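Local coordinates for hypothetical protein PA2201 (PDB 2FEF), which is of unknown function but is probably an immunity protein that neutralises a PoNe-type DNase toxin, at residues A154-Q162 with L281-G292; R179-A187 with E259-Y267. All blocks are in the same frame, centred on the assembly; numbering follows the deposited sequence.

Contact 1: A154-Q162 with L281-G292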
ATOM      1  N   ALA B 154      25.459  -1.085  13.339  1.00 24.75           N
ATOM      2  CA  ALA B 154      25.265  -1.250  14.800  1.00 24.31           C
ATOM      3  C   ALA B 154      24.423  -2.480  15.136  1.00 24.62           C
ATOM      4  O   ALA B 154      24.727  -3.205  16.118  1.00 24.45           O
ATOM      5  CB  ALA B 154      24.639   0.026  15.409  1.00 24.28           C
HETATM    6  N   MSE B 155      23.406  -2.765  14.304  1.00 24.51           N
HETATM    7  CA  MSE B 155      22.530  -3.895  14.629  1.00 24.77           C
HETATM    8  C   MSE B 155      23.237  -5.162  14.235  1.00 24.64           C
HETATM    9  O   MSE B 155      23.020  -6.185  14.836  1.00 25.60           O
HETATM   10  CB  MSE B 155      21.117  -3.801  14.017  1.00 25.00           C
HETATM   11  CG  MSE B 155      20.225  -2.585  14.482  1.00 26.08           C
HETATM   12 SE   MSE B 155      20.255  -2.452  16.490  1.00 40.21          SE
HETATM   13  CE  MSE B 155      21.587  -1.123  16.793  1.00 42.68           C
ATOM     14  N   GLY B 156      24.115  -5.086  13.242  1.00 25.38           N
ATOM     15  CA  GLY B 156      25.022  -6.228  12.935  1.00 24.56           C
ATOM     16  C   GLY B 156      25.838  -6.658  14.165  1.00 23.97           C
ATOM     17  O   GLY B 156      25.986  -7.845  14.453  1.00 23.92           O
ATOM     18  N   VAL B 157      26.441  -5.692  14.821  1.00 23.23           N
ATOM     19  CA  VAL B 157      27.202  -5.911  16.053  1.00 23.35           C
ATOM     20  C   VAL B 157      26.298  -6.403  17.212  1.00 24.16           C
ATOM     21  O   VAL B 157      26.608  -7.382  17.913  1.00 23.99           O
ATOM     22  CB  VAL B 157      27.929  -4.595  16.470  1.00 24.72           C
ATOM     23  CG1 VAL B 157      28.606  -4.775  17.848  1.00 22.88           C
ATOM     24  CG2 VAL B 157      28.990  -4.164  15.434  1.00 22.54           C
ATOM     25  N   LEU B 158      25.179  -5.730  17.412  1.00 24.04           N
ATOM     26  CA  LEU B 158      24.292  -6.007  18.560  1.00 24.44           C
ATOM     27  C   LEU B 158      23.563  -7.346  18.411  1.00 24.51           C
ATOM     28  O   LEU B 158      23.107  -7.933  19.394  1.00 24.26           O
ATOM     29  CB  LEU B 158      23.283  -4.849  18.729  1.00 24.40           C
ATOM     30  CG  LEU B 158      23.877  -3.593  19.401  1.00 24.60           C
ATOM     31  CD1 LEU B 158      22.971  -2.443  19.243  1.00 27.60           C
ATOM     32  CD2 LEU B 158      24.168  -3.868  20.946  1.00 24.91           C
ATOM     33  N   LEU B 159      23.445  -7.821  17.169  1.00 24.34           N
ATOM     34  CA  LEU B 159      22.773  -9.092  16.937  1.00 24.69           C
ATOM     35  C   LEU B 159      23.699 -10.231  16.543  1.00 24.86           C
ATOM     36  O   LEU B 159      23.234 -11.273  16.085  1.00 27.09           O
ATOM     37  CB  LEU B 159      21.595  -8.918  15.936  1.00 24.22           C
ATOM     38  CG  LEU B 159      20.542  -7.889  16.376  1.00 23.65           C
ATOM     39  CD1 LEU B 159      19.514  -7.544  15.225  1.00 23.46           C
ATOM     40  CD2 LEU B 159      19.832  -8.319  17.716  1.00 24.04           C
ATOM     41  N   ASP B 160      24.996 -10.053  16.758  1.00 25.36           N
ATOM     42  CA  ASP B 160      26.017 -11.082  16.514  1.00 26.33           C
ATOM     43  C   ASP B 160      25.926 -11.615  15.082  1.00 27.14           C
ATOM     44  O   ASP B 160      25.968 -12.845  14.826  1.00 27.99           O
ATOM     45  CB  ASP B 160      25.993 -12.211  17.585  1.00 26.90           C
ATOM     46  CG  ASP B 160      27.129 -13.249  17.395  1.00 31.23           C
ATOM     47  OD1 ASP B 160      28.297 -12.854  17.145  1.00 30.89           O
ATOM     48  OD2 ASP B 160      26.853 -14.465  17.502  1.00 34.69           O
ATOM     49  N   ALA B 161      25.807 -10.671  14.155  1.00 25.73           N
ATOM     50  CA  ALA B 161      25.741 -10.957  12.718  1.00 27.15           C
ATOM     51  C   ALA B 161      26.789 -10.142  11.947  1.00 26.91           C
ATOM     52  O   ALA B 161      26.577  -9.765  10.793  1.00 27.58           O
ATOM     53  CB  ALA B 161      24.331 -10.674  12.191  1.00 26.63           C
ATOM     54  N   GLN B 162      27.930  -9.880  12.588  1.00 27.31           N
ATOM     55  CA  GLN B 162      28.972  -9.011  12.001  1.00 27.89           C
ATOM     56  C   GLN B 162      29.574  -9.548  10.711  1.00 28.13           C
ATOM     57  O   GLN B 162      30.203  -8.803   9.966  1.00 27.60           O
ATOM     58  CB  GLN B 162      30.131  -8.814  12.976  1.00 27.77           C
ATOM     59  CG  GLN B 162      29.776  -8.029  14.268  1.00 27.71           C
ATOM     60  CD  GLN B 162      31.012  -7.637  15.041  1.00 28.15           C
ATOM     61  OE1 GLN B 162      31.981  -7.127  14.460  1.00 28.41           O
ATOM     62  NE2 GLN B 162      30.987  -7.862  16.366  1.00 25.28           N
ATOM     63  N   LEU B 281      20.684  -0.080  24.808  1.00 24.18           N
ATOM     64  CA  LEU B 281      20.129  -1.429  24.597  1.00 23.89           C
ATOM     65  C   LEU B 281      20.932  -2.492  25.338  1.00 24.63           C
ATOM     66  O   LEU B 281      21.496  -3.414  24.723  1.00 23.58           O
ATOM     67  CB  LEU B 281      20.092  -1.719  23.075  1.00 23.35           C
ATOM     68  CG  LEU B 281      19.067  -0.831  22.348  1.00 25.38           C
ATOM     69  CD1 LEU B 281      19.430  -0.732  20.841  1.00 25.45           C
ATOM     70  CD2 LEU B 281      17.672  -1.403  22.556  1.00 29.53           C
ATOM     71  N   GLY B 282      20.946  -2.384  26.669  1.00 24.38           N
ATOM     72  CA  GLY B 282      21.683  -3.328  27.516  1.00 25.33           C
ATOM     73  C   GLY B 282      21.353  -4.787  27.267  1.00 24.98           C
ATOM     74  O   GLY B 282      22.250  -5.618  27.270  1.00 24.61           O
ATOM     75  N   ASP B 283      20.076  -5.111  27.026  1.00 24.84           N
ATOM     76  CA  ASP B 283      19.698  -6.534  26.842  1.00 25.66           C
ATOM     77  C   ASP B 283      20.290  -7.111  25.568  1.00 24.50           C
ATOM     78  O   ASP B 283      20.540  -8.317  25.467  1.00 22.89           O
ATOM     79  CB  ASP B 283      18.167  -6.771  26.903  1.00 26.41           C
ATOM     80  CG  ASP B 283      17.456  -6.441  25.584  1.00 29.17           C
ATOM     81  OD1 ASP B 283      17.250  -5.237  25.295  1.00 33.18           O
ATOM     82  OD2 ASP B 283      17.088  -7.394  24.849  1.00 30.44           O
ATOM     83  N   LEU B 284      20.518  -6.237  24.581  1.00 23.88           N
ATOM     84  CA  LEU B 284      21.129  -6.675  23.344  1.00 24.48           C
ATOM     85  C   LEU B 284      22.632  -6.760  23.449  1.00 24.37           C
ATOM     86  O   LEU B 284      23.244  -7.662  22.848  1.00 24.26           O
ATOM     87  CB  LEU B 284      20.715  -5.786  22.154  1.00 23.49           C
ATOM     88  CG  LEU B 284      19.219  -5.848  21.839  1.00 25.38           C
ATOM     89  CD1 LEU B 284      18.897  -5.048  20.560  1.00 23.80           C
ATOM     90  CD2 LEU B 284      18.774  -7.337  21.650  1.00 26.70           C
ATOM     91  N   VAL B 285      23.230  -5.838  24.211  1.00 23.96           N
ATOM     92  CA  VAL B 285      24.634  -6.009  24.602  1.00 23.75           C
ATOM     93  C   VAL B 285      24.827  -7.409  25.178  1.00 24.61           C
ATOM     94  O   VAL B 285      25.730  -8.144  24.769  1.00 23.46           O
ATOM     95  CB  VAL B 285      25.103  -4.890  25.557  1.00 24.57           C
ATOM     96  CG1 VAL B 285      26.554  -5.172  26.066  1.00 25.08           C
ATOM     97  CG2 VAL B 285      24.994  -3.503  24.835  1.00 25.78           C
ATOM     98  N   ASP B 286      23.964  -7.786  26.128  1.00 24.33           N
ATOM     99  CA  ASP B 286      24.072  -9.085  26.777  1.00 24.92           C
ATOM    100  C   ASP B 286      23.913 -10.230  25.777  1.00 24.49           C
ATOM    101  O   ASP B 286      24.691 -11.183  25.817  1.00 24.29           O
ATOM    102  CB  ASP B 286      23.060  -9.196  27.936  1.00 25.26           C
ATOM    103  CG  ASP B 286      23.331  -8.195  29.062  1.00 27.24           C
ATOM    104  OD1 ASP B 286      24.481  -7.682  29.165  1.00 28.67           O
ATOM    105  OD2 ASP B 286      22.386  -7.918  29.868  1.00 28.02           O
ATOM    106  N   TYR B 287      22.915 -10.113  24.890  1.00 24.48           N
ATOM    107  CA  TYR B 287      22.615 -11.101  23.853  1.00 25.34           C
ATOM    108  C   TYR B 287      23.814 -11.340  22.935  1.00 25.81           C
ATOM    109  O   TYR B 287      24.212 -12.495  22.721  1.00 24.66           O
ATOM    110  CB  TYR B 287      21.404 -10.660  23.004  1.00 25.15           C
ATOM    111  CG  TYR B 287      21.162 -11.512  21.791  1.00 27.60           C
ATOM    112  CD1 TYR B 287      20.582 -12.772  21.909  1.00 26.78           C
ATOM    113  CD2 TYR B 287      21.541 -11.078  20.514  1.00 25.34           C
ATOM    114  CE1 TYR B 287      20.357 -13.569  20.795  1.00 28.18           C
ATOM    115  CE2 TYR B 287      21.312 -11.875  19.399  1.00 27.37           C
ATOM    116  CZ  TYR B 287      20.747 -13.134  19.556  1.00 27.91           C
ATOM    117  OH  TYR B 287      20.511 -13.928  18.449  1.00 28.33           O
ATOM    118  N   ALA B 288      24.366 -10.252  22.382  1.00 25.70           N
ATOM    119  CA  ALA B 288      25.508 -10.338  21.475  1.00 26.21           C
ATOM    120  C   ALA B 288      26.737 -10.978  22.174  1.00 27.45           C
ATOM    121  O   ALA B 288      27.414 -11.829  21.588  1.00 27.17           O
ATOM    122  CB  ALA B 288      25.845  -8.947  20.945  1.00 26.09           C
ATOM    123  N   ARG B 289      26.996 -10.585  23.427  1.00 28.11           N
ATOM    124  CA  ARG B 289      28.140 -11.123  24.170  1.00 29.06           C
ATOM    125  C   ARG B 289      27.951 -12.611  24.400  1.00 30.24           C
ATOM    126  O   ARG B 289      28.867 -13.391  24.114  1.00 31.06           O
ATOM    127  CB  ARG B 289      28.357 -10.387  25.492  1.00 28.68           C
ATOM    128  CG  ARG B 289      28.853  -8.944  25.310  1.00 28.05           C
ATOM    129  CD  ARG B 289      28.936  -8.206  26.627  1.00 29.80           C
ATOM    130  NE  ARG B 289      29.674  -6.956  26.485  1.00 28.19           N
ATOM    131  CZ  ARG B 289      29.787  -6.036  27.439  1.00 28.67           C
ATOM    132  NH1 ARG B 289      29.215  -6.223  28.622  1.00 28.65           N
ATOM    133  NH2 ARG B 289      30.475  -4.931  27.218  1.00 27.44           N
ATOM    134  N   ALA B 290      26.769 -13.009  24.881  1.00 30.85           N
ATOM    135  CA  ALA B 290      26.468 -14.435  25.132  1.00 32.65           C
ATOM    136  C   ALA B 290      26.551 -15.285  23.861  1.00 33.58           C
ATOM    137  O   ALA B 290      27.123 -16.383  23.882  1.00 33.45           O
ATOM    138  CB  ALA B 290      25.098 -14.590  25.787  1.00 32.64           C
ATOM    139  N   ARG B 291      26.000 -14.770  22.761  1.00 34.20           N
ATOM    140  CA  ARG B 291      25.989 -15.502  21.497  1.00 35.79           C
ATOM    141  C   ARG B 291      27.395 -15.620  20.919  1.00 37.25           C
ATOM    142  O   ARG B 291      27.741 -16.665  20.366  1.00 36.88           O
ATOM    143  CB  ARG B 291      25.026 -14.866  20.474  1.00 35.18           C
ATOM    144  CG  ARG B 291      24.498 -15.854  19.429  1.00 35.32           C
ATOM    145  CD  ARG B 291      23.582 -15.203  18.441  1.00 34.50           C
ATOM    146  NE  ARG B 291      23.005 -16.129  17.463  1.00 33.45           N
ATOM    147  CZ  ARG B 291      23.631 -16.575  16.375  1.00 35.04           C
ATOM    148  NH1 ARG B 291      23.001 -17.396  15.520  1.00 33.27           N
ATOM    149  NH2 ARG B 291      24.876 -16.178  16.114  1.00 33.51           N
ATOM    150  N   GLY B 292      28.178 -14.543  21.026  1.00 38.71           N
ATOM    151  CA  GLY B 292      29.570 -14.535  20.584  1.00 42.16           C
ATOM    152  C   GLY B 292      30.373 -15.541  21.396  1.00 44.30           C
ATOM    153  O   GLY B 292      31.129 -16.335  20.837  1.00 44.72           O
TER
HETATM  154  O   HOH W   1      28.867 -11.161  19.436  1.00 33.90           O

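Contact 2: R179-A187 with E259-Y267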
ATOM      1  N   ARG B 179      33.955   8.281  10.566  1.00 25.99           N
ATOM      2  CA  ARG B 179      34.686   7.769  11.723  1.00 26.31           C
ATOM      3  C   ARG B 179      33.865   6.739  12.509  1.00 26.41           C
ATOM      4  O   ARG B 179      34.339   5.631  12.783  1.00 26.21           O
ATOM      5  CB  ARG B 179      35.129   8.898  12.644  1.00 25.94           C
ATOM      6  CG  ARG B 179      35.931   8.396  13.884  1.00 27.46           C
ATOM      7  CD  ARG B 179      36.576   9.541  14.630  1.00 32.74           C
ATOM      8  NE  ARG B 179      37.778  10.023  13.965  1.00 35.19           N
ATOM      9  CZ  ARG B 179      38.515  11.047  14.400  1.00 37.24           C
ATOM     10  NH1 ARG B 179      38.151  11.705  15.492  1.00 37.66           N
ATOM     11  NH2 ARG B 179      39.612  11.414  13.736  1.00 36.52           N
ATOM     12  N   LEU B 180      32.634   7.105  12.840  1.00 25.78           N
ATOM     13  CA  LEU B 180      31.760   6.196  13.600  1.00 26.45           C
ATOM     14  C   LEU B 180      31.498   4.878  12.860  1.00 26.04           C
ATOM     15  O   LEU B 180      31.643   3.800  13.442  1.00 25.64           O
ATOM     16  CB  LEU B 180      30.430   6.867  14.000  1.00 26.40           C
ATOM     17  CG  LEU B 180      29.399   5.921  14.645  1.00 26.77           C
ATOM     18  CD1 LEU B 180      29.881   5.338  15.988  1.00 24.53           C
ATOM     19  CD2 LEU B 180      28.048   6.593  14.800  1.00 25.52           C
ATOM     20  N   LEU B 181      31.136   4.960  11.586  1.00 25.56           N
ATOM     21  CA  LEU B 181      30.874   3.730  10.825  1.00 26.35           C
ATOM     22  C   LEU B 181      32.138   2.864  10.750  1.00 26.93           C
ATOM     23  O   LEU B 181      32.047   1.624  10.835  1.00 27.15           O
ATOM     24  CB  LEU B 181      30.330   4.021   9.405  1.00 25.60           C
ATOM     25  CG  LEU B 181      28.943   4.687   9.313  1.00 25.55           C
ATOM     26  CD1 LEU B 181      28.546   4.995   7.831  1.00 24.88           C
ATOM     27  CD2 LEU B 181      27.844   3.894  10.097  1.00 27.78           C
ATOM     28  N   ASP B 182      33.304   3.500  10.597  1.00 27.29           N
ATOM     29  CA  ASP B 182      34.575   2.766  10.646  1.00 28.23           C
ATOM     30  C   ASP B 182      34.832   2.069  11.994  1.00 28.59           C
ATOM     31  O   ASP B 182      35.250   0.898  12.005  1.00 28.71           O
ATOM     32  CB  ASP B 182      35.769   3.654  10.273  1.00 28.90           C
ATOM     33  CG  ASP B 182      35.846   3.951   8.768  1.00 30.72           C
ATOM     34  OD1 ASP B 182      35.075   3.356   7.984  1.00 31.72           O
ATOM     35  OD2 ASP B 182      36.705   4.781   8.378  1.00 30.60           O
ATOM     36  N   TYR B 183      34.584   2.755  13.113  1.00 27.67           N
ATOM     37  CA  TYR B 183      34.639   2.104  14.435  1.00 28.27           C
ATOM     38  C   TYR B 183      33.669   0.938  14.570  1.00 28.60           C
ATOM     39  O   TYR B 183      34.045  -0.112  15.086  1.00 28.40           O
ATOM     40  CB  TYR B 183      34.422   3.110  15.571  1.00 29.17           C
ATOM     41  CG  TYR B 183      35.715   3.767  15.997  1.00 30.16           C
ATOM     42  CD1 TYR B 183      36.311   4.739  15.209  1.00 30.22           C
ATOM     43  CD2 TYR B 183      36.327   3.425  17.205  1.00 32.49           C
ATOM     44  CE1 TYR B 183      37.506   5.352  15.592  1.00 31.97           C
ATOM     45  CE2 TYR B 183      37.522   4.036  17.604  1.00 33.43           C
ATOM     46  CZ  TYR B 183      38.101   4.999  16.780  1.00 33.09           C
ATOM     47  OH  TYR B 183      39.281   5.606  17.137  1.00 33.17           O
ATOM     48  N   LEU B 184      32.426   1.122  14.114  1.00 28.10           N
ATOM     49  CA  LEU B 184      31.423   0.047  14.189  1.00 27.57           C
ATOM     50  C   LEU B 184      31.799  -1.176  13.361  1.00 28.44           C
ATOM     51  O   LEU B 184      31.545  -2.300  13.770  1.00 29.69           O
ATOM     52  CB  LEU B 184      30.032   0.552  13.805  1.00 25.98           C
ATOM     53  CG  LEU B 184      29.438   1.587  14.778  1.00 26.92           C
ATOM     54  CD1 LEU B 184      28.080   2.081  14.285  1.00 26.34           C
ATOM     55  CD2 LEU B 184      29.343   0.983  16.204  1.00 26.25           C
ATOM     56  N   GLY B 185      32.383  -0.961  12.186  1.00 28.61           N
ATOM     57  CA  GLY B 185      32.774  -2.077  11.327  1.00 29.35           C
ATOM     58  C   GLY B 185      34.200  -2.563  11.430  1.00 30.25           C
ATOM     59  O   GLY B 185      34.586  -3.499  10.713  1.00 30.22           O
ATOM     60  N   ALA B 186      34.978  -1.947  12.319  1.00 30.69           N
ATOM     61  CA  ALA B 186      36.423  -2.174  12.402  1.00 31.43           C
ATOM     62  C   ALA B 186      36.805  -3.645  12.564  1.00 31.40           C
ATOM     63  O   ALA B 186      37.636  -4.152  11.808  1.00 31.66           O
ATOM     64  CB  ALA B 186      37.039  -1.332  13.523  1.00 32.02           C
ATOM     65  N   ALA B 187      36.182  -4.325  13.530  1.00 31.11           N
ATOM     66  CA  ALA B 187      36.480  -5.737  13.821  1.00 30.09           C
ATOM     67  C   ALA B 187      36.059  -6.610  12.668  1.00 29.24           C
ATOM     68  O   ALA B 187      36.770  -7.543  12.307  1.00 28.34           O
ATOM     69  CB  ALA B 187      35.769  -6.202  15.092  1.00 29.70           C
ATOM     70  N   GLU B 259      24.540   3.210  18.439  1.00 25.55           N
ATOM     71  CA  GLU B 259      25.982   3.374  18.339  1.00 24.95           C
ATOM     72  C   GLU B 259      26.686   3.093  19.688  1.00 25.48           C
ATOM     73  O   GLU B 259      27.646   2.329  19.731  1.00 25.01           O
ATOM     74  CB  GLU B 259      26.380   4.735  17.744  1.00 25.13           C
ATOM     75  CG  GLU B 259      26.302   6.033  18.600  1.00 24.90           C
ATOM     76  CD  GLU B 259      24.911   6.453  19.011  1.00 27.11           C
ATOM     77  OE1 GLU B 259      24.218   5.640  19.667  1.00 31.82           O
ATOM     78  OE2 GLU B 259      24.527   7.623  18.797  1.00 27.66           O
ATOM     79  N   VAL B 260      26.193   3.703  20.754  1.00 24.94           N
ATOM     80  CA  VAL B 260      26.765   3.494  22.113  1.00 24.56           C
ATOM     81  C   VAL B 260      26.633   2.015  22.523  1.00 25.25           C
ATOM     82  O   VAL B 260      27.579   1.408  23.055  1.00 24.86           O
ATOM     83  CB  VAL B 260      26.096   4.410  23.168  1.00 25.18           C
ATOM     84  CG1 VAL B 260      26.741   4.236  24.575  1.00 23.33           C
ATOM     85  CG2 VAL B 260      26.180   5.862  22.747  1.00 24.11           C
ATOM     86  N   SER B 261      25.455   1.446  22.295  1.00 24.18           N
ATOM     87  CA  SER B 261      25.239   0.034  22.642  1.00 24.70           C
ATOM     88  C   SER B 261      26.193  -0.878  21.856  1.00 24.62           C
ATOM     89  O   SER B 261      26.816  -1.767  22.453  1.00 25.07           O
ATOM     90  CB  SER B 261      23.768  -0.366  22.441  1.00 24.24           C
ATOM     91  OG  SER B 261      22.912   0.639  23.023  1.00 24.75           O
ATOM     92  N   ALA B 262      26.348  -0.635  20.541  1.00 24.41           N
ATOM     93  CA  ALA B 262      27.261  -1.463  19.732  1.00 23.40           C
ATOM     94  C   ALA B 262      28.711  -1.266  20.174  1.00 23.37           C
ATOM     95  O   ALA B 262      29.496  -2.215  20.226  1.00 22.22           O
ATOM     96  CB  ALA B 262      27.074  -1.171  18.239  1.00 23.57           C
ATOM     97  N   LEU B 263      29.075  -0.040  20.543  1.00 23.97           N
ATOM     98  CA  LEU B 263      30.440   0.191  21.063  1.00 25.26           C
ATOM     99  C   LEU B 263      30.715  -0.620  22.332  1.00 25.44           C
ATOM    100  O   LEU B 263      31.835  -1.090  22.535  1.00 26.16           O
ATOM    101  CB  LEU B 263      30.714   1.707  21.277  1.00 25.82           C
ATOM    102  CG  LEU B 263      30.822   2.542  19.993  1.00 26.82           C
ATOM    103  CD1 LEU B 263      30.672   4.065  20.259  1.00 28.44           C
ATOM    104  CD2 LEU B 263      32.116   2.234  19.229  1.00 25.68           C
ATOM    105  N   GLY B 264      29.699  -0.819  23.168  1.00 26.38           N
ATOM    106  CA  GLY B 264      29.832  -1.674  24.349  1.00 26.46           C
ATOM    107  C   GLY B 264      30.184  -3.130  24.023  1.00 26.74           C
ATOM    108  O   GLY B 264      31.001  -3.755  24.705  1.00 27.14           O
ATOM    109  N   VAL B 265      29.565  -3.675  22.989  1.00 26.76           N
ATOM    110  CA  VAL B 265      29.899  -5.028  22.548  1.00 26.82           C
ATOM    111  C   VAL B 265      31.338  -5.065  22.024  1.00 27.02           C
ATOM    112  O   VAL B 265      32.111  -5.966  22.362  1.00 26.84           O
ATOM    113  CB  VAL B 265      28.911  -5.519  21.460  1.00 26.93           C
ATOM    114  CG1 VAL B 265      29.336  -6.915  20.914  1.00 27.02           C
ATOM    115  CG2 VAL B 265      27.462  -5.576  22.034  1.00 27.35           C
ATOM    116  N   LEU B 266      31.677  -4.083  21.189  1.00 26.38           N
ATOM    117  CA  LEU B 266      32.999  -4.007  20.551  1.00 26.91           C
ATOM    118  C   LEU B 266      34.153  -3.811  21.537  1.00 27.42           C
ATOM    119  O   LEU B 266      35.233  -4.412  21.374  1.00 26.81           O
ATOM    120  CB  LEU B 266      32.992  -2.894  19.512  1.00 25.90           C
ATOM    121  CG  LEU B 266      32.064  -3.135  18.314  1.00 27.48           C
ATOM    122  CD1 LEU B 266      32.005  -1.874  17.436  1.00 26.11           C
ATOM    123  CD2 LEU B 266      32.462  -4.386  17.516  1.00 27.77           C
ATOM    124  N   TYR B 267      33.931  -2.974  22.554  1.00 27.93           N
ATOM    125  CA  TYR B 267      34.970  -2.669  23.555  1.00 29.06           C
ATOM    126  C   TYR B 267      34.973  -3.567  24.778  1.00 28.75           C
ATOM    127  O   TYR B 267      35.998  -3.682  25.434  1.00 27.47           O
ATOM    128  CB  TYR B 267      34.893  -1.220  24.021  1.00 30.55           C
ATOM    129  CG  TYR B 267      35.534  -0.241  23.085  1.00 34.25           C
ATOM    130  CD1 TYR B 267      34.886   0.173  21.939  1.00 35.74           C
ATOM    131  CD2 TYR B 267      36.799   0.270  23.343  1.00 38.12           C
ATOM    132  CE1 TYR B 267      35.469   1.078  21.072  1.00 38.18           C
ATOM    133  CE2 TYR B 267      37.401   1.182  22.474  1.00 39.07           C
ATOM    134  CZ  TYR B 267      36.721   1.589  21.351  1.00 38.62           C
ATOM    135  OH  TYR B 267      37.301   2.492  20.478  1.00 39.62           O
TER

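Contact 1: A154-Q162 with L281-G292
Leu158 is the main bump of this contact, and the hollow that receives it lies on the first turn of helix 282-292. One branch, CD2, settles against the backbone between Leu284 and Val285, 4.0 Å from Val285 CG2 and close to Leu284 CB, while CD1 turns to Leu281 CD1. A second, smaller bump points the other way: the methyl of Ala288 presses on the end of helix 146-158, with CB 3.3 Å from Leu158 O and 3.5 Å from Val157 O. So small a side chain lets the backbones draw together, and the CA atoms of Asp160 and Ala288 are only 5.0 Å apart. What meets Ala288 here is a Schellman motif: Ala161 N bonds to Gly156 O, and Asp160, at positive phi, is the C-prime residue that turns the chain out of the helix. Beside it, the ring of Tyr287 offers its edge to the same turn, CD2 lying 3.7 Å from Leu158 O, and Leu159 CD2 touches both that edge, at CE2, and Leu284 CD2. From the turn, the Asp160 carboxylate lies against the aliphatic part of Arg291, whose guanidinium folds back through chi4 of -80° to form a salt bridge, NH2 to OD2 at 3.0 Å. The oxygen lies in the guanidinium plane, although the nitrogen approaches from above the carboxylate plane. A water donates to the other carboxylate oxygen, Asp160 OD1, and to Ala288 O, so it links the side chain to the backbone of helix 282-292, while Arg101 of helix 97-127 bonds to Asp160 O.

Contact 2: R179-A187 with E259-Y267
With CG set beside its backbone N and anti to the carbonyl carbon (chi1 -66°), Leu184 swings its CD2 methyl across to helix 258-267. Leu180, one turn earlier, takes the other course, its CG anti to the backbone N (chi1 173°), and lays both methyls against Glu259 CB, the nearer being CD2 at 3.9 Å. Leu184 is a knob in a hole formed by Glu259, Ala262, Leu263 and Leu266. Ala262 is the nearest of the four, with CB 3.7 Å from Leu184 CD2, and Leu266 approaches at about a right angle. The CD1 methyl of Leu266 in turn rests on backbone carbonyls in the middle of helix 179-189, 3.6 Å from Tyr183 O and 3.7 Å from Leu184 O. The knob lies between two helix segments whose axes approach to 9.9 Å and run in the same general direction, 37° apart, within the all-helical C-terminal region related to PoNi immunity proteins. At the more exposed margin, Tyr267 brings its hydroxyl to the edge of the Tyr183 ring, OH lying 3.3 Å from CE2 and near the ring plane. The Tyr183 ring also meets Phe211 of helix 208-213, and Leu184 reaches Leu150 of helix 146-158. Glu259 offers only its CB to Leu180: with CG set between the backbone N and the carbonyl carbon and a bend at chi2, the carboxylate is carried away; OE1 accepts from Val260 N, and OE2 is hydrogen-bonded to the hydroxyls of Tyr225 and Tyr230. With no hydrogen bond crossing between the segments, their mutual attachment rests on the fit of apolar side chains, while the buried carboxylate finds its partners in Val260 N and in two tyrosines of helix 223-234 rather than across the contact.

Overall arrangement
Contacts 1 and 2 lie with their centres about 11 Å apart, each about 13 Å from the centre of the chain. Along the sequence the order is 154-162, 179-187, 259-267 and 281-292, so the pairing of contact 2 falls wholly between the two halves of contact 1. The four helices pack together, with helix 258-267 as the common neighbour: Arg289 NH2 reaches Gly264 O, Leu281 N reaches Ser261 OG, and Val157 packs on Leu184 and Val265. The C-terminal helix 282-292 and helices 179-189 and 258-267 thus share a core with helix 146-158.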